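Local coordinates for actin-related protein 8 (Homo sapiens, PDB 4FO0), which binds ATP with low basal ATPase activity, cannot polymerize, and serves in the INO80 chromatin-remodelling complex, which acts in transcription, DNA replication and probably DNA repair, at residues Tyr278-Leu290 with Glu353-Phe367. Sequence-based numbering, arbitrary orientation. Where two conformers were deposited one is given.
With ATP (adenosine-5'-triphosphate), chain C.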
loop_
_atom_site.group_PDB
_atom_site.type_symbol
_atom_site.label_atom_id
_atom_site.label_comp_id
_atom_site.label_asym_id
_atom_site.label_seq_id
_atom_site.Cartn_x
_atom_site.Cartn_y
_atom_site.Cartn_z
ATOM N N TYR A 278 9.580 -1.010 0.588
ATOM C CA TYR A 278 9.265 -0.527 -0.745
ATOM C C TYR A 278 7.935 -1.115 -1.164
ATOM O O TYR A 278 7.497 -2.100 -0.583
ATOM C CB TYR A 278 10.357 -0.901 -1.732
ATOM C CG TYR A 278 10.526 -2.393 -1.900
ATOM C CD1 TYR A 278 11.521 -3.092 -1.207
ATOM C CD2 TYR A 278 9.695 -3.105 -2.747
ATOM C CE1 TYR A 278 11.678 -4.444 -1.360
ATOM C CE2 TYR A 278 9.842 -4.473 -2.911
ATOM C CZ TYR A 278 10.830 -5.139 -2.215
ATOM O OH TYR A 278 10.963 -6.501 -2.386
ATOM N N GLY A 279 7.293 -0.479 -2.146
ATOM C CA GLY A 279 5.995 -0.906 -2.647
ATOM C C GLY A 279 5.633 -0.214 -3.954
ATOM O O GLY A 279 6.509 0.217 -4.708
ATOM N N GLY A 280 4.337 -0.087 -4.219
ATOM C CA GLY A 280 3.875 0.483 -5.474
ATOM C C GLY A 280 4.498 1.814 -5.866
ATOM O O GLY A 280 4.713 2.082 -7.046
ATOM N N SER A 281 4.786 2.652 -4.883
ATOM C CA SER A 281 5.219 4.009 -5.163
ATOM C C SER A 281 6.612 3.978 -5.767
ATOM O O SER A 281 6.889 4.692 -6.730
ATOM C CB SER A 281 5.188 4.883 -3.897
ATOM O OG SER A 281 6.135 4.428 -2.937
ATOM N N ASP A 282 7.479 3.141 -5.203
ATOM C CA ASP A 282 8.817 2.922 -5.758
ATOM C C ASP A 282 8.789 2.458 -7.205
ATOM O O ASP A 282 9.566 2.931 -8.032
ATOM C CB ASP A 282 9.584 1.929 -4.905
ATOM C CG ASP A 282 9.630 2.346 -3.453
ATOM O OD1 ASP A 282 10.456 3.232 -3.131
ATOM O OD2 ASP A 282 8.837 1.798 -2.647
ATOM N N VAL A 283 7.880 1.546 -7.520
ATOM C CA VAL A 283 7.644 1.182 -8.908
ATOM C C VAL A 283 7.214 2.376 -9.760
ATOM O O VAL A 283 7.641 2.525 -10.899
ATOM C CB VAL A 283 6.557 0.136 -9.010
ATOM C CG1 VAL A 283 6.303 -0.208 -10.484
ATOM C CG2 VAL A 283 6.954 -1.077 -8.222
ATOM N N SER A 284 6.339 3.206 -9.214
ATOM C CA SER A 284 5.862 4.364 -9.943
ATOM C C SER A 284 7.028 5.292 -10.283
ATOM O O SER A 284 7.086 5.840 -11.365
ATOM C CB SER A 284 4.798 5.123 -9.141
ATOM O OG SER A 284 3.572 4.411 -9.145
ATOM N N ARG A 285 7.955 5.466 -9.354
ATOM C CA ARG A 285 9.043 6.408 -9.553
ATOM C C ARG A 285 9.989 5.805 -10.583
ATOM O O ARG A 285 10.449 6.478 -11.508
ATOM C CB ARG A 285 9.758 6.665 -8.228
ATOM C CG ARG A 285 10.958 7.599 -8.313
ATOM C CD ARG A 285 11.990 7.260 -7.221
ATOM N NE ARG A 285 11.312 6.918 -5.976
ATOM C CZ ARG A 285 11.441 5.779 -5.302
ATOM N NH1 ARG A 285 12.259 4.812 -5.711
ATOM N NH2 ARG A 285 10.741 5.620 -4.192
ATOM N N CYS A 286 10.243 4.513 -10.430
ATOM C CA CYS A 286 11.104 3.784 -11.344
ATOM C C CYS A 286 10.583 3.869 -12.787
ATOM O O CYS A 286 11.325 4.228 -13.716
ATOM C CB CYS A 286 11.212 2.335 -10.879
ATOM S SG CYS A 286 12.221 1.260 -11.900
ATOM N N PHE A 287 9.306 3.541 -12.958
ATOM C CA PHE A 287 8.643 3.663 -14.249
ATOM C C PHE A 287 8.785 5.068 -14.842
ATOM O O PHE A 287 9.022 5.235 -16.032
ATOM C CB PHE A 287 7.167 3.299 -14.127
ATOM C CG PHE A 287 6.483 3.139 -15.451
ATOM C CD1 PHE A 287 7.056 2.359 -16.453
ATOM C CD2 PHE A 287 5.267 3.751 -15.698
ATOM C CE1 PHE A 287 6.434 2.203 -17.682
ATOM C CE2 PHE A 287 4.631 3.596 -16.924
ATOM C CZ PHE A 287 5.216 2.820 -17.919
ATOM N N TYR A 288 8.638 6.080 -14.008
ATOM C CA TYR A 288 8.874 7.433 -14.453
ATOM C C TYR A 288 10.285 7.603 -15.008
ATOM O O TYR A 288 10.487 8.150 -16.089
ATOM C CB TYR A 288 8.635 8.423 -13.305
ATOM C CG TYR A 288 8.980 9.848 -13.670
ATOM C CD1 TYR A 288 8.413 10.460 -14.790
ATOM C CD2 TYR A 288 9.868 10.585 -12.897
ATOM C CE1 TYR A 288 8.734 11.772 -15.135
ATOM C CE2 TYR A 288 10.185 11.891 -13.223
ATOM C CZ TYR A 288 9.616 12.481 -14.341
ATOM O OH TYR A 288 9.944 13.778 -14.646
ATOM N N TRP A 289 11.266 7.146 -14.249
ATOM C CA TRP A 289 12.676 7.292 -14.639
ATOM C C TRP A 289 12.962 6.563 -15.943
ATOM O O TRP A 289 13.664 7.079 -16.827
ATOM C CB TRP A 289 13.586 6.772 -13.532
ATOM C CG TRP A 289 15.019 6.468 -13.921
ATOM C CD1 TRP A 289 15.998 7.367 -14.252
ATOM C CD2 TRP A 289 15.635 5.176 -13.980
ATOM N NE1 TRP A 289 17.177 6.710 -14.527
ATOM C CE2 TRP A 289 16.975 5.361 -14.366
ATOM C CE3 TRP A 289 15.173 3.874 -13.747
ATOM C CZ2 TRP A 289 17.863 4.293 -14.529
ATOM C CZ3 TRP A 289 16.056 2.818 -13.908
ATOM C CH2 TRP A 289 17.386 3.034 -14.294
ATOM N N LEU A 290 12.388 5.374 -16.090
ATOM C CA LEU A 290 12.549 4.633 -17.333
ATOM C C LEU A 290 11.911 5.403 -18.488
ATOM O O LEU A 290 12.528 5.566 -19.545
ATOM C CB LEU A 290 11.962 3.229 -17.210
ATOM C CG LEU A 290 12.632 2.349 -16.154
ATOM C CD1 LEU A 290 11.839 1.058 -15.871
ATOM C CD2 LEU A 290 14.034 2.034 -16.587
ATOM N N GLU A 353 10.289 -0.865 -20.672
ATOM C CA GLU A 353 9.979 -0.123 -19.464
ATOM C C GLU A 353 8.668 -0.612 -18.789
ATOM O O GLU A 353 8.577 -0.683 -17.566
ATOM C CB GLU A 353 9.929 1.363 -19.793
ATOM C CG GLU A 353 9.578 1.636 -21.243
ATOM C CD GLU A 353 10.780 1.658 -22.175
ATOM O OE1 GLU A 353 10.639 1.184 -23.319
ATOM O OE2 GLU A 353 11.855 2.171 -21.783
ATOM N N LYS A 354 7.669 -0.981 -19.579
ATOM C CA LYS A 354 6.401 -1.444 -19.010
ATOM C C LYS A 354 6.547 -2.708 -18.191
ATOM O O LYS A 354 5.717 -2.975 -17.324
ATOM C CB LYS A 354 5.346 -1.669 -20.096
ATOM C CG LYS A 354 4.897 -0.403 -20.805
ATOM C CD LYS A 354 3.870 -0.724 -21.861
ATOM C CE LYS A 354 4.495 -1.440 -23.035
ATOM N NZ LYS A 354 3.419 -1.889 -23.941
ATOM N N LEU A 355 7.587 -3.491 -18.483
ATOM C CA LEU A 355 7.850 -4.748 -17.778
ATOM C C LEU A 355 9.014 -4.633 -16.792
ATOM O O LEU A 355 8.983 -5.207 -15.724
ATOM C CB LEU A 355 8.127 -5.871 -18.770
ATOM C CG LEU A 355 8.584 -7.219 -18.205
ATOM C CD1 LEU A 355 7.470 -7.923 -17.419
ATOM C CD2 LEU A 355 9.031 -8.081 -19.353
ATOM N N GLN A 356 10.033 -3.871 -17.158
ATOM C CA GLN A 356 11.156 -3.631 -16.271
ATOM C C GLN A 356 10.734 -3.081 -14.910
ATOM O O GLN A 356 11.152 -3.593 -13.871
ATOM C CB GLN A 356 12.146 -2.674 -16.927
ATOM C CG GLN A 356 12.818 -3.245 -18.162
ATOM C CD GLN A 356 13.591 -2.189 -18.916
ATOM O OE1 GLN A 356 13.036 -1.162 -19.304
ATOM N NE2 GLN A 356 14.877 -2.412 -19.098
ATOM N N ALA A 357 9.910 -2.037 -14.918
ATOM C CA ALA A 357 9.581 -1.319 -13.694
ATOM C C ALA A 357 8.933 -2.198 -12.608
ATOM O O ALA A 357 9.364 -2.187 -11.462
ATOM C CB ALA A 357 8.709 -0.128 -14.015
ATOM N N PRO A 358 7.881 -2.945 -12.966
ATOM C CA PRO A 358 7.221 -3.830 -11.995
ATOM C C PRO A 358 8.177 -4.891 -11.481
ATOM O O PRO A 358 8.071 -5.313 -10.333
ATOM C CB PRO A 358 6.115 -4.510 -12.817
ATOM C CG PRO A 358 5.914 -3.628 -13.993
ATOM C CD PRO A 358 7.203 -2.917 -14.272
ATOM N N MET A 359 9.099 -5.329 -12.331
ATOM C CA MET A 359 10.071 -6.341 -11.936
ATOM C C MET A 359 11.151 -5.820 -11.000
ATOM O O MET A 359 11.934 -6.606 -10.483
ATOM C CB MET A 359 10.733 -6.964 -13.152
ATOM C CG MET A 359 9.825 -7.888 -13.915
ATOM S SD MET A 359 10.745 -8.770 -15.169
ATOM C CE MET A 359 12.191 -9.253 -14.225
ATOM N N ALA A 360 11.213 -4.512 -10.781
ATOM C CA ALA A 360 12.143 -4.006 -9.785
ATOM C C ALA A 360 11.705 -4.453 -8.391
ATOM O O ALA A 360 12.505 -4.437 -7.457
ATOM C CB ALA A 360 12.274 -2.521 -9.860
ATOM N N LEU A 361 10.443 -4.865 -8.253
ATOM C CA LEU A 361 9.974 -5.469 -6.999
ATOM C C LEU A 361 10.751 -6.742 -6.672
ATOM O O LEU A 361 10.860 -7.130 -5.517
ATOM C CB LEU A 361 8.475 -5.772 -7.046
ATOM C CG LEU A 361 7.592 -4.529 -7.024
ATOM C CD1 LEU A 361 6.164 -4.909 -7.311
ATOM C CD2 LEU A 361 7.709 -3.808 -5.674
ATOM N N PHE A 362 11.308 -7.379 -7.696
ATOM C CA PHE A 362 12.096 -8.582 -7.493
ATOM C C PHE A 362 13.596 -8.305 -7.500
ATOM O O PHE A 362 14.394 -9.129 -7.034
ATOM C CB PHE A 362 11.704 -9.626 -8.529
ATOM C CG PHE A 362 10.239 -9.952 -8.507
ATOM C CD1 PHE A 362 9.772 -11.085 -7.838
ATOM C CD2 PHE A 362 9.315 -9.098 -9.121
ATOM C CE1 PHE A 362 8.409 -11.373 -7.802
ATOM C CE2 PHE A 362 7.946 -9.380 -9.087
ATOM C CZ PHE A 362 7.491 -10.516 -8.431
ATOM N N TYR A 363 13.961 -7.132 -8.015
ATOM C CA TYR A 363 15.343 -6.645 -7.999
ATOM C C TYR A 363 15.411 -5.211 -7.467
ATOM O O TYR A 363 15.806 -4.288 -8.177
ATOM C CB TYR A 363 15.969 -6.755 -9.396
ATOM C CG TYR A 363 15.951 -8.169 -9.889
ATOM C CD1 TYR A 363 16.986 -9.043 -9.580
ATOM C CD2 TYR A 363 14.874 -8.656 -10.626
ATOM C CE1 TYR A 363 16.953 -10.355 -10.008
ATOM C CE2 TYR A 363 14.833 -9.961 -11.057
ATOM C CZ TYR A 363 15.877 -10.812 -10.742
ATOM O OH TYR A 363 15.857 -12.123 -11.169
ATOM N N PRO A 364 15.028 -5.030 -6.200
ATOM C CA PRO A 364 14.856 -3.709 -5.587
ATOM C C PRO A 364 16.122 -2.845 -5.514
ATOM O O PRO A 364 16.032 -1.674 -5.156
ATOM C CB PRO A 364 14.329 -4.047 -4.185
ATOM C CG PRO A 364 14.708 -5.453 -3.961
ATOM C CD PRO A 364 14.628 -6.111 -5.285
ATOM N N ALA A 365 17.286 -3.386 -5.835
ATOM C CA ALA A 365 18.466 -2.535 -5.912
ATOM C C ALA A 365 18.237 -1.509 -7.018
ATOM O O ALA A 365 18.851 -0.445 -7.046
ATOM C CB ALA A 365 19.693 -3.362 -6.202
ATOM N N THR A 366 17.344 -1.858 -7.938
ATOM C CA THR A 366 17.027 -1.024 -9.091
ATOM C C THR A 366 16.516 0.340 -8.651
ATOM O O THR A 366 16.653 1.332 -9.369
ATOM C CB THR A 366 15.951 -1.707 -9.975
ATOM O OG1 THR A 366 16.400 -3.011 -10.342
ATOM C CG2 THR A 366 15.679 -0.925 -11.230
ATOM N N PHE A 367 15.920 0.381 -7.463
ATOM C CA PHE A 367 15.376 1.620 -6.904
ATOM C C PHE A 367 16.448 2.637 -6.577
ATOM O O PHE A 367 16.151 3.823 -6.458
ATOM C CB PHE A 367 14.501 1.331 -5.680
ATOM C CG PHE A 367 13.254 0.588 -6.019
ATOM C CD1 PHE A 367 12.588 0.858 -7.208
ATOM C CD2 PHE A 367 12.771 -0.403 -5.198
ATOM C CE1 PHE A 367 11.435 0.163 -7.548
ATOM C CE2 PHE A 367 11.619 -1.099 -5.531
ATOM C CZ PHE A 367 10.949 -0.818 -6.702
HETATM P PG ATP C . 1.000 0.548 2.584
HETATM O O1G ATP C . 0.334 -0.797 2.693
HETATM O O2G ATP C . 0.936 1.401 3.827
HETATM O O3G ATP C . 2.368 0.546 1.936
HETATM P PB ATP C . -1.501 1.257 1.286
HETATM O O1B ATP C . -1.925 2.690 1.109
HETATM O O2B ATP C . -2.220 0.284 2.209
HETATM O O3B ATP C . 0.085 1.338 1.535
HETATM P PA ATP C . -2.590 -0.060 -1.000
HETATM O O1A ATP C . -3.697 0.958 -1.097
HETATM O O2A ATP C . -2.847 -1.475 -0.549
HETATM O O3A ATP C . -1.391 0.603 -0.176
HETATM O "O5'" ATP C . -1.900 -0.129 -2.438
HETATM C "C5'" ATP C . -1.546 1.101 -3.050
HETATM C "C4'" ATP C . -0.676 0.800 -4.245
HETATM O "O4'" ATP C . -1.419 -0.039 -5.116
HETATM C "C3'" ATP C . -0.313 2.043 -5.041
HETATM O "O3'" ATP C . 1.096 2.057 -5.294
HETATM C "C2'" ATP C . -1.075 1.887 -6.333
HETATM O "O2'" ATP C . -0.403 2.455 -7.447
HETATM C "C1'" ATP C . -1.134 0.385 -6.443
HETATM N N9 ATP C . -2.142 -0.032 -7.429
HETATM C C8 ATP C . -3.466 0.153 -7.336
HETATM N N7 ATP C . -4.094 -0.344 -8.429
HETATM C C5 ATP C . -3.156 -0.858 -9.233
HETATM C C6 ATP C . -3.142 -1.523 -10.545
HETATM N N6 ATP C . -4.310 -1.740 -11.202
HETATM N N1 ATP C . -1.936 -1.901 -11.044
HETATM C C2 ATP C . -0.779 -1.683 -10.388
HETATM N N3 ATP C . -0.724 -1.069 -9.187
HETATM C C4 ATP C . -1.860 -0.646 -8.573
#
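Phe367 lies flat against Asp282, whose CB stands over the centre of its ring, 3.6 Å from the centroid, in a CH-pi contact. In this actin fold helix 280-293, which starts beside the ATP ribose, packs here on the short, roughly antiparallel helix 353-359 (N-to-C directions of the two segments 146° apart) and the turns that follow it. Ala357 is a knob among Val283, Cys286, Phe287 and Leu290, its CB 3.8 Å from Phe287 CB, consistent with the 8.5 Å closest approach of the segment axes. With CG1 anti to the backbone N (chi1 179°), Val283 sends that methyl to the Ala357 carbonyl and CG2 to Leu361 CG. The Tyr278 ring takes Pro364 CB over one face and Leu361 CD2 at its edge, 3.6 Å from Tyr278 CE2, while its hydroxyl is hydrogen-bonded to the Leu478 carbonyl. An alanine in place of Tyr278 would be likely to open a gap beside Leu361 and Pro364 and leave the Leu478 carbonyl without this partner. Behind this layer, Asp282 is held through both carboxylate oxygens: OD1 forms salt bridges with Arg285 and Arg63, and OD2 receives the backbone N-H of Gly279, the N-cap residue. Next to that cap, Gly280 comes close to the nucleotide, its CA 3.2 Å from ATP O3', a closeness that suits a residue without a side chain.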